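Local coordinates for protein LIP (Serratia marcescens, PDB 4A1R) that serves as a membrane-bound lipoprotein component of the type VI secretion system, probably as its TssJ-family subunit, at residues A[14-20]-A[70-76]; A[44-49]-A[106-110]; A[49-53]-A[94-98]. One frame throughout, in Å; residues are numbered along the deposited sequence.

Overall arrangement
Following the chain from its N terminus, strand 9-16 enters interaction 1, whose loop closes only when the chain comes back at 70-76, the end of strand 64-72 and the turn after it. Inside that span lie helices 42-46 and 49-60, which open interactions 2 and 3; their partners, 106-110 and 94-98, come later, so both cross interaction 1. Interaction 3 is nested in the loop closed by interaction 2, and the two share Phe49, their centres about 8 Å apart. Interaction 1 joins the two sheets of the beta-sandwich at one end, about 17 Å from interaction 3 between centres, while interactions 2 and 3 fasten the helical excursion onto neighbouring strands 107-111 and 91-96.

Interaction 1: A[14-20]-A[70-76]; sequences FDADRQV and FFLTPGQ
Ala16 N donates to Gln76 O over 2.9 Å in a nearly straight bond (165°), and the carbonyl takes it almost end-on. It ties the end of strand 14-16 to the turn that follows strand 70-72, one strand from each sheet of the beta-sandwich, where each strand runs into a beta turn: type II over Thr73 to Gln76, type I over Asp17 to Val20. Gly75 N adds two weak bonds, to Ala16 O and to Asp17 O, and a water lies 3.0 Å from Ala16 O and more weakly near Gly75 O, bridging the two segments. Gln76 reaches out with an extended chain, and Thr73 N meets its OE1 from above the carbonyl plane; Lys79 also bonds to that oxygen. The carboxylate of Asp15 turns from the contact to Gly78 N.

Apolar side chains from the two strands meet between the sheets. Ala16 CB sits 3.7 Å from Leu72 CG, and Leu72 spreads both methyls against Phe14 CB. On the turn side, Val20 CG1 lies against the ring of Pro74. With Phe70 CG set between backbone N and carbonyl carbon (chi1 62°), its ring swings toward Phe14 and presents an edge to that ring's face, the planes 62° apart. The edge atom Phe70 CZ lands off-centre, toward the rim, 3.4 Å from Phe14 CD1.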
loop_
_atom_site.group_PDB
_atom_site.type_symbol
_atom_site.label_atom_id
_atom_site.label_comp_id
_atom_site.label_asym_id
_atom_site.label_seq_id
_atom_site.Cartn_x
_atom_site.Cartn_y
_atom_site.Cartn_z
ATOM N N PHE A 14 3.979 1.286 8.749
ATOM C CA PHE A 14 2.829 0.438 9.119
ATOM C C PHE A 14 2.825 0.184 10.612
ATOM O O PHE A 14 3.881 -0.076 11.221
ATOM C CB PHE A 14 2.829 -0.907 8.349
ATOM C CG PHE A 14 2.473 -0.784 6.911
ATOM C CD1 PHE A 14 3.442 -0.452 5.946
ATOM C CD2 PHE A 14 1.156 -0.992 6.496
ATOM C CE1 PHE A 14 3.106 -0.326 4.616
ATOM C CE2 PHE A 14 0.812 -0.864 5.157
ATOM C CZ PHE A 14 1.787 -0.552 4.211
ATOM N N ASP A 15 1.633 0.335 11.191
ATOM C CA ASP A 15 1.282 -0.159 12.517
ATOM C C ASP A 15 0.204 -1.244 12.323
ATOM O O ASP A 15 -0.658 -1.103 11.447
ATOM C CB ASP A 15 0.644 0.967 13.371
ATOM C CG ASP A 15 1.648 2.007 13.857
ATOM O OD1 ASP A 15 2.838 1.968 13.469
ATOM O OD2 ASP A 15 1.235 2.868 14.665
ATOM N N ALA A 16 0.243 -2.286 13.153
ATOM C CA ALA A 16 -0.804 -3.311 13.178
ATOM C C ALA A 16 -1.397 -3.383 14.586
ATOM O O ALA A 16 -0.654 -3.420 15.570
ATOM C CB ALA A 16 -0.257 -4.672 12.772
ATOM N N ASP A 17 -2.721 -3.374 14.670
ATOM C CA ASP A 17 -3.425 -3.592 15.951
ATOM C C ASP A 17 -2.971 -4.882 16.600
ATOM O O ASP A 17 -2.760 -5.900 15.933
ATOM C CB ASP A 17 -4.937 -3.632 15.726
ATOM C CG ASP A 17 -5.536 -2.255 15.471
ATOM O OD1 ASP A 17 -4.809 -1.233 15.581
ATOM O OD2 ASP A 17 -6.750 -2.188 15.170
ATOM N N ARG A 18 -2.841 -4.861 17.917
ATOM C CA ARG A 18 -2.643 -6.090 18.685
ATOM C C ARG A 18 -3.599 -7.240 18.336
ATOM O O ARG A 18 -3.231 -8.407 18.437
ATOM C CB ARG A 18 -2.712 -5.791 20.185
ATOM C CG ARG A 18 -1.399 -5.275 20.751
ATOM C CD ARG A 18 -1.389 -5.287 22.276
ATOM N NE ARG A 18 -0.934 -6.565 22.835
ATOM C CZ ARG A 18 -1.724 -7.473 23.407
ATOM N NH1 ARG A 18 -3.035 -7.261 23.510
ATOM N NH2 ARG A 18 -1.201 -8.598 23.882
ATOM N N GLN A 19 -4.812 -6.907 17.924
ATOM C CA GLN A 19 -5.829 -7.917 17.632
ATOM C C GLN A 19 -6.023 -8.185 16.152
ATOM O O GLN A 19 -7.013 -8.813 15.769
ATOM C CB GLN A 19 -7.187 -7.524 18.223
ATOM C CG GLN A 19 -7.243 -7.418 19.746
ATOM C CD GLN A 19 -6.583 -8.584 20.462
ATOM O OE1 GLN A 19 -6.820 -9.755 20.145
ATOM N NE2 GLN A 19 -5.755 -8.264 21.448
ATOM N N VAL A 20 -5.116 -7.682 15.317
ATOM C CA VAL A 20 -5.317 -7.780 13.878
ATOM C C VAL A 20 -5.304 -9.270 13.509
ATOM O O VAL A 20 -4.528 -10.078 14.064
ATOM C CB VAL A 20 -4.234 -6.989 13.074
ATOM C CG1 VAL A 20 -2.938 -7.779 12.999
ATOM C CG2 VAL A 20 -4.740 -6.598 11.680
ATOM N N PHE A 70 5.886 -7.756 2.607
ATOM C CA PHE A 70 6.489 -8.059 3.895
ATOM C C PHE A 70 5.367 -8.587 4.767
ATOM O O PHE A 70 4.208 -8.596 4.336
ATOM C CB PHE A 70 7.123 -6.799 4.494
ATOM C CG PHE A 70 6.130 -5.678 4.766
ATOM C CD1 PHE A 70 5.765 -4.778 3.771
ATOM C CD2 PHE A 70 5.555 -5.545 6.020
ATOM C CE1 PHE A 70 4.867 -3.748 4.038
ATOM C CE2 PHE A 70 4.680 -4.516 6.299
ATOM C CZ PHE A 70 4.326 -3.621 5.306
ATOM N N PHE A 71 5.726 -9.098 5.942
ATOM C CA PHE A 71 4.769 -9.473 6.986
ATOM C C PHE A 71 4.796 -8.487 8.148
ATOM O O PHE A 71 5.863 -7.981 8.544
ATOM C CB PHE A 71 5.075 -10.850 7.563
ATOM C CG PHE A 71 4.624 -11.985 6.705
ATOM C CD1 PHE A 71 5.443 -12.468 5.688
ATOM C CD2 PHE A 71 3.379 -12.576 6.901
ATOM C CE1 PHE A 71 5.033 -13.524 4.882
ATOM C CE2 PHE A 71 2.973 -13.640 6.099
ATOM C CZ PHE A 71 3.794 -14.113 5.093
ATOM N N LEU A 72 3.620 -8.280 8.738
ATOM C CA LEU A 72 3.460 -7.352 9.829
ATOM C C LEU A 72 2.950 -8.212 10.999
ATOM O O LEU A 72 1.981 -8.958 10.835
ATOM C CB LEU A 72 2.437 -6.312 9.365
ATOM C CG LEU A 72 2.153 -4.989 10.040
ATOM C CD1 LEU A 72 3.436 -4.201 10.262
ATOM C CD2 LEU A 72 1.167 -4.255 9.140
ATOM N N THR A 73 3.631 -8.143 12.136
ATOM C CA THR A 73 3.237 -8.827 13.397
ATOM C C THR A 73 2.142 -8.044 14.153
ATOM O O THR A 73 2.230 -6.824 14.263
ATOM C CB THR A 73 4.457 -8.947 14.319
ATOM O OG1 THR A 73 5.536 -9.506 13.566
ATOM C CG2 THR A 73 4.170 -9.830 15.567
ATOM N N PRO A 74 1.119 -8.735 14.687
ATOM C CA PRO A 74 0.132 -8.030 15.503
ATOM C C PRO A 74 0.829 -7.196 16.579
ATOM O O PRO A 74 1.760 -7.662 17.212
ATOM C CB PRO A 74 -0.647 -9.173 16.159
ATOM C CG PRO A 74 -0.581 -10.263 15.133
ATOM C CD PRO A 74 0.800 -10.166 14.565
ATOM N N GLY A 75 0.408 -5.960 16.739
ATOM C CA GLY A 75 1.009 -5.088 17.755
ATOM C C GLY A 75 2.222 -4.309 17.292
ATOM O O GLY A 75 2.621 -3.351 17.951
ATOM N N GLN A 76 2.801 -4.680 16.149
ATOM C CA GLN A 76 4.019 -4.014 15.656
ATOM C C GLN A 76 3.735 -2.565 15.236
ATOM O O GLN A 76 2.721 -2.281 14.628
ATOM C CB GLN A 76 4.606 -4.815 14.498
ATOM C CG GLN A 76 6.053 -4.522 14.146
ATOM C CD GLN A 76 6.655 -5.576 13.225
ATOM O OE1 GLN A 76 5.986 -6.106 12.318
ATOM N NE2 GLN A 76 7.919 -5.897 13.458
HETATM O O HOH W 1 0.534 -1.152 17.097
#

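Interaction 2: A[44-49]-A[106-110]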
loop_
_atom_site.group_PDB
_atom_site.type_symbol
_atom_site.label_atom_id
_atom_site.label_comp_id
_atom_site.label_asym_id
_atom_site.label_seq_id
_atom_site.Cartn_x
_atom_site.Cartn_y
_atom_site.Cartn_z
ATOM N N PHE A 44 -6.916 -2.603 -10.399
ATOM C CA PHE A 44 -6.553 -2.977 -9.011
ATOM C C PHE A 44 -7.747 -2.971 -8.059
ATOM O O PHE A 44 -7.908 -3.873 -7.237
ATOM C CB PHE A 44 -5.454 -2.029 -8.498
ATOM C CG PHE A 44 -5.072 -2.240 -7.050
ATOM C CD1 PHE A 44 -4.249 -3.308 -6.680
ATOM C CD2 PHE A 44 -5.494 -1.349 -6.064
ATOM C CE1 PHE A 44 -3.876 -3.488 -5.359
ATOM C CE2 PHE A 44 -5.128 -1.537 -4.741
ATOM C CZ PHE A 44 -4.317 -2.603 -4.389
ATOM N N MET A 45 -8.577 -1.937 -8.158
ATOM C CA MET A 45 -9.723 -1.798 -7.280
ATOM C C MET A 45 -10.850 -2.732 -7.706
ATOM O O MET A 45 -11.727 -3.048 -6.912
ATOM C CB MET A 45 -10.205 -0.336 -7.227
ATOM C CG MET A 45 -9.215 0.584 -6.515
ATOM S SD MET A 45 -8.703 0.019 -4.872
ATOM C CE MET A 45 -10.205 0.315 -3.941
ATOM N N ASP A 46 -10.787 -3.203 -8.938
ATOM C CA ASP A 46 -11.838 -4.077 -9.487
ATOM C C ASP A 46 -11.483 -5.576 -9.419
ATOM O O ASP A 46 -12.358 -6.434 -9.398
ATOM C CB ASP A 46 -12.128 -3.676 -10.932
ATOM C CG ASP A 46 -13.351 -4.384 -11.501
ATOM O OD1 ASP A 46 -14.432 -4.334 -10.858
ATOM O OD2 ASP A 46 -13.213 -5.013 -12.572
ATOM N N ALA A 47 -10.199 -5.891 -9.399
ATOM C CA ALA A 47 -9.771 -7.300 -9.439
ATOM C C ALA A 47 -10.257 -8.088 -8.207
ATOM O O ALA A 47 -10.429 -7.508 -7.108
ATOM C CB ALA A 47 -8.261 -7.377 -9.565
ATOM N N ASP A 48 -10.499 -9.398 -8.355
ATOM C CA ASP A 48 -10.821 -10.157 -7.137
ATOM C C ASP A 48 -9.602 -10.540 -6.318
ATOM O O ASP A 48 -8.483 -10.511 -6.843
ATOM C CB ASP A 48 -11.860 -11.287 -7.319
ATOM C CG ASP A 48 -11.445 -12.353 -8.293
ATOM O OD1 ASP A 48 -10.241 -12.579 -8.532
ATOM O OD2 ASP A 48 -12.373 -13.002 -8.816
ATOM N N PHE A 49 -9.797 -10.847 -5.038
ATOM C CA PHE A 49 -8.688 -11.192 -4.154
ATOM C C PHE A 49 -7.773 -12.267 -4.716
ATOM O O PHE A 49 -6.548 -12.088 -4.734
ATOM C CB PHE A 49 -9.177 -11.622 -2.785
ATOM C CG PHE A 49 -8.066 -11.868 -1.797
ATOM C CD1 PHE A 49 -7.478 -10.793 -1.099
ATOM C CD2 PHE A 49 -7.587 -13.159 -1.562
ATOM C CE1 PHE A 49 -6.455 -11.019 -0.176
ATOM C CE2 PHE A 49 -6.570 -13.390 -0.636
ATOM C CZ PHE A 49 -5.999 -12.316 0.059
ATOM N N TRP A 106 -9.387 -4.906 2.828
ATOM C CA TRP A 106 -8.133 -5.627 2.560
ATOM C C TRP A 106 -7.326 -4.996 1.460
ATOM O O TRP A 106 -6.196 -5.428 1.183
ATOM C CB TRP A 106 -8.410 -7.106 2.232
ATOM C CG TRP A 106 -9.404 -7.378 1.125
ATOM C CD1 TRP A 106 -10.754 -7.713 1.286
ATOM C CD2 TRP A 106 -9.175 -7.423 -0.334
ATOM N NE1 TRP A 106 -11.344 -7.942 0.083
ATOM C CE2 TRP A 106 -10.464 -7.775 -0.933
ATOM C CE3 TRP A 106 -8.063 -7.232 -1.175
ATOM C CZ2 TRP A 106 -10.625 -7.909 -2.309
ATOM C CZ3 TRP A 106 -8.247 -7.355 -2.563
ATOM C CH2 TRP A 106 -9.496 -7.675 -3.117
ATOM N N ARG A 107 -7.906 -4.012 0.778
ATOM C CA ARG A 107 -7.168 -3.241 -0.271
ATOM C C ARG A 107 -7.429 -1.736 -0.149
ATOM O O ARG A 107 -8.588 -1.303 0.095
ATOM C CB ARG A 107 -7.574 -3.759 -1.647
ATOM C CG ARG A 107 -7.764 -2.762 -2.768
ATOM C CD ARG A 107 -8.397 -3.427 -4.000
ATOM N NE ARG A 107 -9.789 -3.849 -3.787
ATOM C CZ ARG A 107 -10.459 -4.684 -4.579
ATOM N NH1 ARG A 107 -9.895 -5.188 -5.683
ATOM N NH2 ARG A 107 -11.711 -5.017 -4.268
ATOM N N ILE A 108 -6.367 -0.937 -0.301
ATOM C CA ILE A 108 -6.526 0.518 -0.448
ATOM C C ILE A 108 -5.637 1.019 -1.590
ATOM O O ILE A 108 -4.600 0.418 -1.908
ATOM C CB ILE A 108 -6.241 1.323 0.853
ATOM C CG1 ILE A 108 -4.753 1.236 1.272
ATOM C CG2 ILE A 108 -7.235 1.015 1.982
ATOM C CD1 ILE A 108 -4.381 2.003 2.531
ATOM N N SER A 109 -6.075 2.098 -2.224
ATOM C CA SER A 109 -5.314 2.793 -3.264
ATOM C C SER A 109 -5.012 4.203 -2.785
ATOM O O SER A 109 -5.916 4.930 -2.362
ATOM C CB SER A 109 -6.138 2.876 -4.532
ATOM O OG SER A 109 -5.355 3.428 -5.580
ATOM N N LEU A 110 -3.745 4.592 -2.836
ATOM C CA LEU A 110 -3.351 5.940 -2.460
ATOM C C LEU A 110 -2.863 6.703 -3.696
ATOM O O LEU A 110 -1.869 6.297 -4.318
ATOM C CB LEU A 110 -2.240 5.887 -1.420
ATOM C CG LEU A 110 -2.503 5.078 -0.151
ATOM C CD1 LEU A 110 -1.165 4.877 0.547
ATOM C CD2 LEU A 110 -3.532 5.724 0.784
HETATM O O HOH W 2 -13.085 -6.333 -6.163
#
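Arg107 NH1 is shared between two backbone carbonyls at the end of helix 42-46, Phe44 O and Ala47 O, each 2.8 Å away. Both bonds use a lone pair in the carbonyl plane, but both are bent, at 142° and 145°, and both oxygens are tilted from the guanidinium plane. The other amino group, Arg107 NH2, gives a bond of 2.7 Å to a water that also lies within hydrogen-bonding distance of Ala47 O, so this carbonyl meets the arginine directly and may do so through solvent as well. The guanidinium is sandwiched: Met45 O lies over one face, too poorly angled to bond, and Trp106 CH2 sits over the centre of the opposite face.

The arginine's aliphatic part is gripped as well. Arg107 CD rides over the Phe44 ring face in a CH-pi contact, while Met45 SD comes within 3.6 Å of Arg107 CG. A bend at chi3 (68°) takes the chain from this greasy bed to the carbonyls. Beside it, Phe49 approaches Trp106 with its ring perpendicular: Phe49 CD1 stands 3.6 Å from Trp106 CE3 over the indole face, and Phe49 CB packs over the same six-membered ring.

Farther out, Leu52 backs Trp106, Ile95 and Leu36 flank Phe44, and Ser109 OG bonds to Asp41. The positive guanidinium would be expected to suit carbonyls at a helix C-terminus, the partly negative end of the dipole, modest though that must be in so short a helix. The result is an arginine from edge strand 107-111 of the sandwich holding two carbonyls at the C-terminal end of helix 42-46, with a T-shaped Phe-Trp pair beside it.

Interaction 3: A[49-53]-A[94-98]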
loop_
_atom_site.group_PDB
_atom_site.type_symbol
_atom_site.label_atom_id
_atom_site.label_comp_id
_atom_site.label_asym_id
_atom_site.label_seq_id
_atom_site.Cartn_x
_atom_site.Cartn_y
_atom_site.Cartn_z
ATOM N N PHE A 49 -9.797 -10.847 -5.038
ATOM C CA PHE A 49 -8.688 -11.192 -4.154
ATOM C C PHE A 49 -7.773 -12.267 -4.716
ATOM O O PHE A 49 -6.548 -12.088 -4.734
ATOM C CB PHE A 49 -9.177 -11.622 -2.785
ATOM C CG PHE A 49 -8.066 -11.868 -1.797
ATOM C CD1 PHE A 49 -7.478 -10.793 -1.099
ATOM C CD2 PHE A 49 -7.587 -13.159 -1.562
ATOM C CE1 PHE A 49 -6.455 -11.019 -0.176
ATOM C CE2 PHE A 49 -6.570 -13.390 -0.636
ATOM C CZ PHE A 49 -5.999 -12.316 0.059
ATOM N N PHE A 50 -8.358 -13.375 -5.179
ATOM C CA PHE A 50 -7.518 -14.482 -5.667
ATOM C C PHE A 50 -6.586 -14.097 -6.809
ATOM O O PHE A 50 -5.390 -14.423 -6.770
ATOM C CB PHE A 50 -8.346 -15.684 -6.105
ATOM C CG PHE A 50 -7.488 -16.858 -6.530
ATOM C CD1 PHE A 50 -6.911 -17.692 -5.578
ATOM C CD2 PHE A 50 -7.212 -17.078 -7.863
ATOM C CE1 PHE A 50 -6.105 -18.756 -5.960
ATOM C CE2 PHE A 50 -6.398 -18.145 -8.253
ATOM C CZ PHE A 50 -5.856 -18.978 -7.300
ATOM N N SER A 51 -7.137 -13.407 -7.811
ATOM C CA SER A 51 -6.382 -12.936 -8.983
ATOM C C SER A 51 -5.154 -12.122 -8.615
ATOM O O SER A 51 -4.064 -12.384 -9.098
ATOM C CB SER A 51 -7.281 -12.092 -9.883
ATOM O OG SER A 51 -8.290 -12.901 -10.441
ATOM N N LEU A 52 -5.353 -11.129 -7.757
ATOM C CA LEU A 52 -4.275 -10.308 -7.250
ATOM C C LEU A 52 -3.257 -11.131 -6.474
ATOM O O LEU A 52 -2.044 -10.941 -6.649
ATOM C CB LEU A 52 -4.853 -9.204 -6.345
ATOM C CG LEU A 52 -5.564 -8.026 -6.992
ATOM C CD1 LEU A 52 -6.150 -7.093 -5.928
ATOM C CD2 LEU A 52 -4.613 -7.258 -7.916
ATOM N N GLN A 53 -3.737 -12.035 -5.613
ATOM C CA GLN A 53 -2.836 -12.841 -4.793
ATOM C C GLN A 53 -1.999 -13.812 -5.636
ATOM O O GLN A 53 -0.794 -13.953 -5.424
ATOM C CB GLN A 53 -3.616 -13.639 -3.758
ATOM C CG GLN A 53 -2.748 -14.465 -2.814
ATOM C CD GLN A 53 -3.599 -15.364 -1.939
ATOM O OE1 GLN A 53 -4.341 -16.207 -2.452
ATOM N NE2 GLN A 53 -3.475 -15.220 -0.636
ATOM N N VAL A 94 -2.270 -1.013 -1.793
ATOM C CA VAL A 94 -1.810 -1.771 -0.625
ATOM C C VAL A 94 -2.850 -2.869 -0.425
ATOM O O VAL A 94 -4.068 -2.593 -0.490
ATOM C CB VAL A 94 -1.656 -0.914 0.659
ATOM C CG1 VAL A 94 -1.004 -1.723 1.782
ATOM C CG2 VAL A 94 -0.844 0.349 0.395
ATOM N N ILE A 95 -2.370 -4.102 -0.241
ATOM C CA ILE A 95 -3.207 -5.298 -0.021
ATOM C C ILE A 95 -2.790 -5.903 1.326
ATOM O O ILE A 95 -1.595 -6.012 1.625
ATOM C CB ILE A 95 -2.982 -6.374 -1.142
ATOM C CG1 ILE A 95 -3.371 -5.832 -2.514
ATOM C CG2 ILE A 95 -3.770 -7.676 -0.856
ATOM C CD1 ILE A 95 -3.004 -6.716 -3.688
ATOM N N ALA A 96 -3.754 -6.294 2.154
ATOM C CA ALA A 96 -3.445 -6.953 3.442
ATOM C C ALA A 96 -4.164 -8.303 3.360
ATOM O O ALA A 96 -5.379 -8.324 3.207
ATOM C CB ALA A 96 -4.034 -6.170 4.597
ATOM N N GLU A 97 -3.430 -9.405 3.440
ATOM C CA GLU A 97 -4.052 -10.741 3.209
ATOM C C GLU A 97 -4.633 -11.296 4.532
ATOM O O GLU A 97 -4.091 -12.237 5.144
ATOM C CB GLU A 97 -3.038 -11.702 2.572
ATOM C CG GLU A 97 -2.449 -11.165 1.251
ATOM C CD GLU A 97 -1.694 -12.201 0.402
ATOM O OE1 GLU A 97 -1.485 -13.329 0.871
ATOM O OE2 GLU A 97 -1.313 -11.857 -0.748
ATOM N N TYR A 98 -5.701 -10.658 5.012
ATOM C CA TYR A 98 -6.412 -11.142 6.199
ATOM C C TYR A 98 -6.879 -12.594 5.982
ATOM O O TYR A 98 -7.341 -12.932 4.891
ATOM C CB TYR A 98 -7.670 -10.299 6.452
ATOM C CG TYR A 98 -7.378 -8.894 6.964
ATOM C CD1 TYR A 98 -7.233 -8.645 8.332
ATOM C CD2 TYR A 98 -7.238 -7.834 6.075
ATOM C CE1 TYR A 98 -6.986 -7.369 8.799
ATOM C CE2 TYR A 98 -6.968 -6.555 6.535
ATOM C CZ TYR A 98 -6.831 -6.329 7.899
ATOM O OH TYR A 98 -6.563 -5.048 8.365
#
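Gln53 and Glu97 meet in an unusual way: the bond from Gln53 NE2 to Glu97 OE1, 3.1 Å long and nearly straight, leaves in the plane of the amide yet arrives from above the carboxylate, 68° out of its plane. The two flat groups are accordingly steeply turned against each other. Beside this bond the aliphatic stem takes part too, with Gln53 CG 3.6 Å from Glu97 OE2, so the glutamine crosses the carboxylate obliquely, touching both oxygens. Both chains run extended beyond CG, which lets them span the gap from helix to strand side.

Glu97 is the centre of an inverse gamma turn. The stem of its side chain crosses Phe49 at about a right angle: Phe49 CZ touches Glu97 CG and CB, each at 3.9 Å, and CB lies in the plane of the ring at its edge. Since Phe49 CG is anti to the backbone N (chi1 -175°), the ring reaches off the first helical turn to this spot.

Three residues along the helix from Phe49, the contact is purely apolar. Leu52 CD1 meets Ile95 CD1 at 3.9 Å, and Ile95 CG2 lies more loosely against Phe49 CE1.

The helix segment 49-53 crosses strand 94-96 at -109°, with axes 10.9 Å apart. Strand 31-38 flanks the strand side, pairing Ile95 with Arg34 and Glu97 with Lys32; Arg34 also bonds to Leu52 O, tying helix 49-60 to this second strand, while strand 107-111 lines the other edge of 91-96.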